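Local coordinates for protein tryptophanyl-tRNA synthetase (Pyrococcus horikoshii, PDB 3JXE) that joins L-tryptophan to its cognate tRNA at the expense of ATP, by way of the tryptophanyl-adenylate held in this structure, at residues B[1-7]-B[20-25]; B[245-249]-B[259-263]. One frame throughout, in Å; residues are numbered along the deposited sequence.

Contact 1: B[1-7]-B[20-25]; sequences MVEEFKV and KLIKHF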
# COMPACT_ATOMS: atom_id res chain seq x y z
N MET B 1 -12.43 -31.12 -13.63
CA MET B 1 -12.47 -31.89 -14.91
C MET B 1 -12.15 -31.00 -16.12
O MET B 1 -11.13 -31.19 -16.78
CB MET B 1 -13.83 -32.58 -15.09
CG MET B 1 -13.96 -33.36 -16.41
SD MET B 1 -15.62 -33.91 -16.88
CE MET B 1 -15.86 -35.31 -15.77
N VAL B 2 -13.04 -30.03 -16.40
CA VAL B 2 -13.00 -29.27 -17.66
C VAL B 2 -12.91 -27.75 -17.44
O VAL B 2 -13.43 -27.21 -16.46
CB VAL B 2 -14.22 -29.66 -18.58
CG1 VAL B 2 -14.65 -28.50 -19.51
CG2 VAL B 2 -13.90 -30.93 -19.38
N GLU B 3 -12.23 -27.07 -18.38
CA GLU B 3 -12.07 -25.61 -18.34
C GLU B 3 -12.22 -24.95 -19.72
O GLU B 3 -11.23 -24.58 -20.36
CB GLU B 3 -10.73 -25.23 -17.69
CG GLU B 3 -9.53 -26.02 -18.22
CD GLU B 3 -8.27 -25.19 -18.29
OE1 GLU B 3 -8.33 -24.02 -18.73
OE2 GLU B 3 -7.19 -25.72 -17.93
N GLU B 4 -13.46 -24.80 -20.18
CA GLU B 4 -13.74 -24.01 -21.38
C GLU B 4 -14.54 -22.75 -21.02
O GLU B 4 -15.34 -22.24 -21.82
CB GLU B 4 -14.43 -24.86 -22.47
CG GLU B 4 -14.04 -24.45 -23.91
CD GLU B 4 -12.52 -24.50 -24.16
OE1 GLU B 4 -11.94 -25.61 -24.12
OE2 GLU B 4 -11.91 -23.42 -24.40
N PHE B 5 -14.30 -22.27 -19.80
CA PHE B 5 -14.88 -21.04 -19.28
C PHE B 5 -13.88 -20.40 -18.32
O PHE B 5 -13.15 -21.11 -17.62
CB PHE B 5 -16.22 -21.30 -18.59
CG PHE B 5 -16.14 -22.26 -17.42
CD1 PHE B 5 -15.94 -21.78 -16.13
CD2 PHE B 5 -16.27 -23.63 -17.62
CE1 PHE B 5 -15.86 -22.66 -15.05
CE2 PHE B 5 -16.20 -24.51 -16.54
CZ PHE B 5 -15.99 -24.02 -15.26
N LYS B 6 -13.84 -19.07 -18.28
CA LYS B 6 -12.89 -18.36 -17.43
C LYS B 6 -13.59 -17.71 -16.24
O LYS B 6 -14.59 -17.01 -16.41
CB LYS B 6 -12.12 -17.32 -18.25
CG LYS B 6 -10.77 -16.94 -17.66
CD LYS B 6 -10.09 -15.88 -18.50
CE LYS B 6 -8.68 -15.60 -18.00
NZ LYS B 6 -8.04 -14.50 -18.76
N VAL B 7 -13.07 -17.96 -15.04
CA VAL B 7 -13.57 -17.33 -13.81
C VAL B 7 -12.40 -16.79 -12.99
O VAL B 7 -11.75 -17.52 -12.24
CB VAL B 7 -14.46 -18.29 -12.96
CG1 VAL B 7 -14.91 -17.61 -11.67
CG2 VAL B 7 -15.67 -18.76 -13.74
N LYS B 20 -17.62 -28.28 -11.49
CA LYS B 20 -16.19 -28.37 -11.79
C LYS B 20 -15.41 -27.24 -11.13
O LYS B 20 -14.25 -27.43 -10.75
CB LYS B 20 -15.96 -28.36 -13.30
CG LYS B 20 -16.35 -29.66 -13.99
CD LYS B 20 -16.36 -29.51 -15.50
CE LYS B 20 -17.01 -30.72 -16.15
NZ LYS B 20 -17.32 -30.48 -17.59
N LEU B 21 -16.04 -26.08 -10.99
CA LEU B 21 -15.42 -24.92 -10.36
C LEU B 21 -15.07 -25.20 -8.90
O LEU B 21 -14.09 -24.68 -8.38
CB LEU B 21 -16.33 -23.70 -10.46
CG LEU B 21 -15.71 -22.37 -10.90
CD1 LEU B 21 -16.79 -21.38 -11.26
CD2 LEU B 21 -14.79 -21.78 -9.84
N ILE B 22 -15.89 -26.04 -8.26
CA ILE B 22 -15.63 -26.52 -6.90
C ILE B 22 -14.33 -27.33 -6.86
O ILE B 22 -13.52 -27.16 -5.95
CB ILE B 22 -16.83 -27.34 -6.35
CG1 ILE B 22 -18.03 -26.43 -6.07
CG2 ILE B 22 -16.45 -28.10 -5.08
CD1 ILE B 22 -19.35 -27.15 -5.88
N LYS B 23 -14.14 -28.18 -7.87
CA LYS B 23 -12.94 -29.00 -7.99
C LYS B 23 -11.73 -28.16 -8.39
O LYS B 23 -10.64 -28.33 -7.84
CB LYS B 23 -13.14 -30.14 -9.00
CG LYS B 23 -14.34 -31.06 -8.74
CD LYS B 23 -14.05 -32.15 -7.70
CE LYS B 23 -14.46 -31.73 -6.29
NZ LYS B 23 -14.15 -32.78 -5.28
N HIS B 24 -11.93 -27.25 -9.35
CA HIS B 24 -10.88 -26.38 -9.87
C HIS B 24 -10.31 -25.44 -8.81
O HIS B 24 -9.13 -25.10 -8.85
CB HIS B 24 -11.41 -25.56 -11.05
CG HIS B 24 -11.39 -26.29 -12.36
ND1 HIS B 24 -11.97 -27.54 -12.52
CD2 HIS B 24 -10.89 -25.95 -13.57
CE1 HIS B 24 -11.80 -27.93 -13.78
NE2 HIS B 24 -11.16 -26.98 -14.43
N PHE B 25 -11.16 -25.02 -7.88
CA PHE B 25 -10.77 -24.06 -6.84
C PHE B 25 -10.45 -24.74 -5.50
O PHE B 25 -9.86 -24.13 -4.61
CB PHE B 25 -11.86 -23.00 -6.66
CG PHE B 25 -11.80 -21.87 -7.66
CD1 PHE B 25 -12.21 -20.60 -7.31
CD2 PHE B 25 -11.33 -22.08 -8.96
CE1 PHE B 25 -12.17 -19.55 -8.22
CE2 PHE B 25 -11.28 -21.04 -9.88
CZ PHE B 25 -11.70 -19.77 -9.50
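Leu21 of helix 18-25 meets the N-terminal segment at its apolar, more buried end: its CD1 lies 3.8 Å from Val7 CG2 and 4.1 Å from Phe5 CE1, touching both where strand 6-8 begins. Phe5 turns the edge of its ring to Val7 CG2, and its CG sits between its own backbone N and carbonyl carbon (chi1 60°), which swings the ring in toward the helix. One turn on, Phe25 brings the edge of its ring to the same strand, CZ 3.5 Å from Val7 O, while Leu21 CD2 covers the centre of one ring face.

The other end is more polar and more exposed, at the protein surface. Lys20, extended beyond CG, runs beside Val2 and points the same way, with NZ 3.4 Å from Val2 CB; across it comes Met1, SD 3.6 Å from Lys20 CE. The His24 ring has Met1 N and Glu3 CB at its edge. Its NE2 comes within 3.1 Å of Val2 O at an angle too poor for a hydrogen bond, and its ND1 makes a weak bond back to Lys20 O. No hydrogen bond joins the two segments.

Strand 6-8 pairs with strand 11-13 in a two-stranded antiparallel hairpin, and helix 18-25 follows it. On the helix side, Leu21 and Phe25 also pack on Ile215, Phe25 reaches Asp218 and Pro219 of helix 218-227, and Phe25 O accepts a bond from Arg59 of strand 55-59.

Contact 2: B[245-249]-B[259-263]; sequences PSLTS and PETAI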
# COMPACT_ATOMS: atom_id res chain seq x y z
N PRO B 245 -27.21 -14.38 -14.03
CA PRO B 245 -27.00 -14.27 -15.48
C PRO B 245 -27.60 -12.99 -16.06
O PRO B 245 -28.50 -12.40 -15.45
CB PRO B 245 -27.73 -15.50 -16.03
CG PRO B 245 -28.80 -15.77 -15.03
CD PRO B 245 -28.24 -15.37 -13.70
N SER B 246 -27.10 -12.56 -17.22
CA SER B 246 -27.66 -11.41 -17.91
C SER B 246 -28.97 -11.80 -18.61
O SER B 246 -29.27 -12.99 -18.74
CB SER B 246 -26.65 -10.84 -18.92
OG SER B 246 -26.47 -11.70 -20.03
N LEU B 247 -29.73 -10.80 -19.04
CA LEU B 247 -31.02 -11.01 -19.68
C LEU B 247 -30.96 -11.93 -20.90
O LEU B 247 -31.63 -12.96 -20.95
CB LEU B 247 -31.65 -9.67 -20.08
CG LEU B 247 -32.45 -8.90 -19.02
CD1 LEU B 247 -32.60 -7.44 -19.42
CD2 LEU B 247 -33.81 -9.55 -18.79
N THR B 248 -30.14 -11.55 -21.88
CA THR B 248 -30.07 -12.27 -23.15
C THR B 248 -29.24 -13.55 -23.04
O THR B 248 -29.74 -14.65 -23.30
CB THR B 248 -29.51 -11.39 -24.29
OG1 THR B 248 -28.20 -10.93 -23.95
CG2 THR B 248 -30.43 -10.19 -24.55
N SER B 249 -27.97 -13.40 -22.65
CA SER B 249 -27.01 -14.50 -22.66
C SER B 249 -27.13 -15.44 -21.45
O SER B 249 -27.58 -15.04 -20.38
CB SER B 249 -25.58 -13.95 -22.76
OG SER B 249 -24.64 -14.99 -22.95
N PRO B 259 -24.66 -2.81 -20.24
CA PRO B 259 -25.71 -2.20 -19.42
C PRO B 259 -27.14 -2.57 -19.85
O PRO B 259 -28.05 -2.54 -19.02
CB PRO B 259 -25.47 -0.70 -19.61
CG PRO B 259 -24.73 -0.58 -20.88
CD PRO B 259 -23.87 -1.80 -20.95
N GLU B 260 -27.32 -2.91 -21.13
CA GLU B 260 -28.64 -3.21 -21.67
C GLU B 260 -29.18 -4.56 -21.18
O GLU B 260 -30.38 -4.82 -21.25
CB GLU B 260 -28.62 -3.16 -23.20
CG GLU B 260 -29.97 -2.78 -23.82
CD GLU B 260 -29.91 -2.62 -25.34
OE1 GLU B 260 -28.82 -2.79 -25.93
OE2 GLU B 260 -30.97 -2.33 -25.94
N THR B 261 -28.29 -5.42 -20.68
CA THR B 261 -28.67 -6.73 -20.15
C THR B 261 -28.52 -6.81 -18.63
O THR B 261 -28.62 -7.88 -18.03
CB THR B 261 -27.87 -7.87 -20.82
OG1 THR B 261 -26.46 -7.63 -20.67
CG2 THR B 261 -28.22 -7.99 -22.29
N ALA B 262 -28.27 -5.65 -18.01
CA ALA B 262 -28.09 -5.57 -16.57
C ALA B 262 -29.16 -4.69 -15.92
O ALA B 262 -29.51 -3.63 -16.43
CB ALA B 262 -26.70 -5.03 -16.25
N ILE B 263 -29.67 -5.15 -14.78
CA ILE B 263 -30.59 -4.35 -13.97
C ILE B 263 -29.81 -3.66 -12.86
O ILE B 263 -29.43 -4.29 -11.87
CB ILE B 263 -31.75 -5.20 -13.37
CG1 ILE B 263 -32.47 -6.01 -14.46
CG2 ILE B 263 -32.72 -4.31 -12.59
CD1 ILE B 263 -33.16 -5.18 -15.55
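Leu247 N donates to Thr261 O over 3.3 Å, a nearly straight bond (N-H...O 164°) that reaches a lone pair in the carbonyl plane and is the one hydrogen bond between the segments, joining 245-249 to the end of the 3-10 turn 259-261. Thr261 carries most of the side-chain contact. Its CG2 is 3.4 Å from Thr248 OG1 and 3.9 Å from Thr248 CG2, the two threonines crossing at about a right angle. On its other branch, OG1 lies 3.7 Å from Ser246 CB; with chi1 at 55° this hydroxyl stands between the backbone N and carbonyl carbon, and it bonds Lys258 O. An alanine in place of Thr261 lacks both branches, which would probably cost Lys258 O this hydrogen bond and open a gap beside Thr248. Leu247 reaches toward the turn, its CD1 3.9 Å from Glu260 O, and also packs on Trp306 of helix 301-311. The indole N-H of Trp306 bonds Pro245 O, while Lys275 NZ binds both Pro259 O and Ala262 O. The bond and the packing close the base of the loop bearing the KMSKS-region signature, here Lys253-Met254-Ser255-Ala256-Ser257, a hallmark of class I aminoacyl-tRNA synthetases.

In the fold
Contact 1 is completed before contact 2 begins along the chain; their centres are 23 Å apart and their nearest atoms about 11 Å apart, so they do not touch. Neither touches the bound tryptophanyl-5'AMP, though both lie near it: the side chain of Val7 in contact 1 lies about 9 Å from it, that of Ser246 in contact 2 about 8 Å. Their roles in the fold differ. Contact 1 joins the N-terminal hairpin to helix 18-25, at the protein surface, whereas contact 2 lies wholly within the connection between strand 237-241 and helix 269-277. Contact 2 also reaches the other class I signature, since Ile263 pairs through its backbone with Ile88 of the HIGH region.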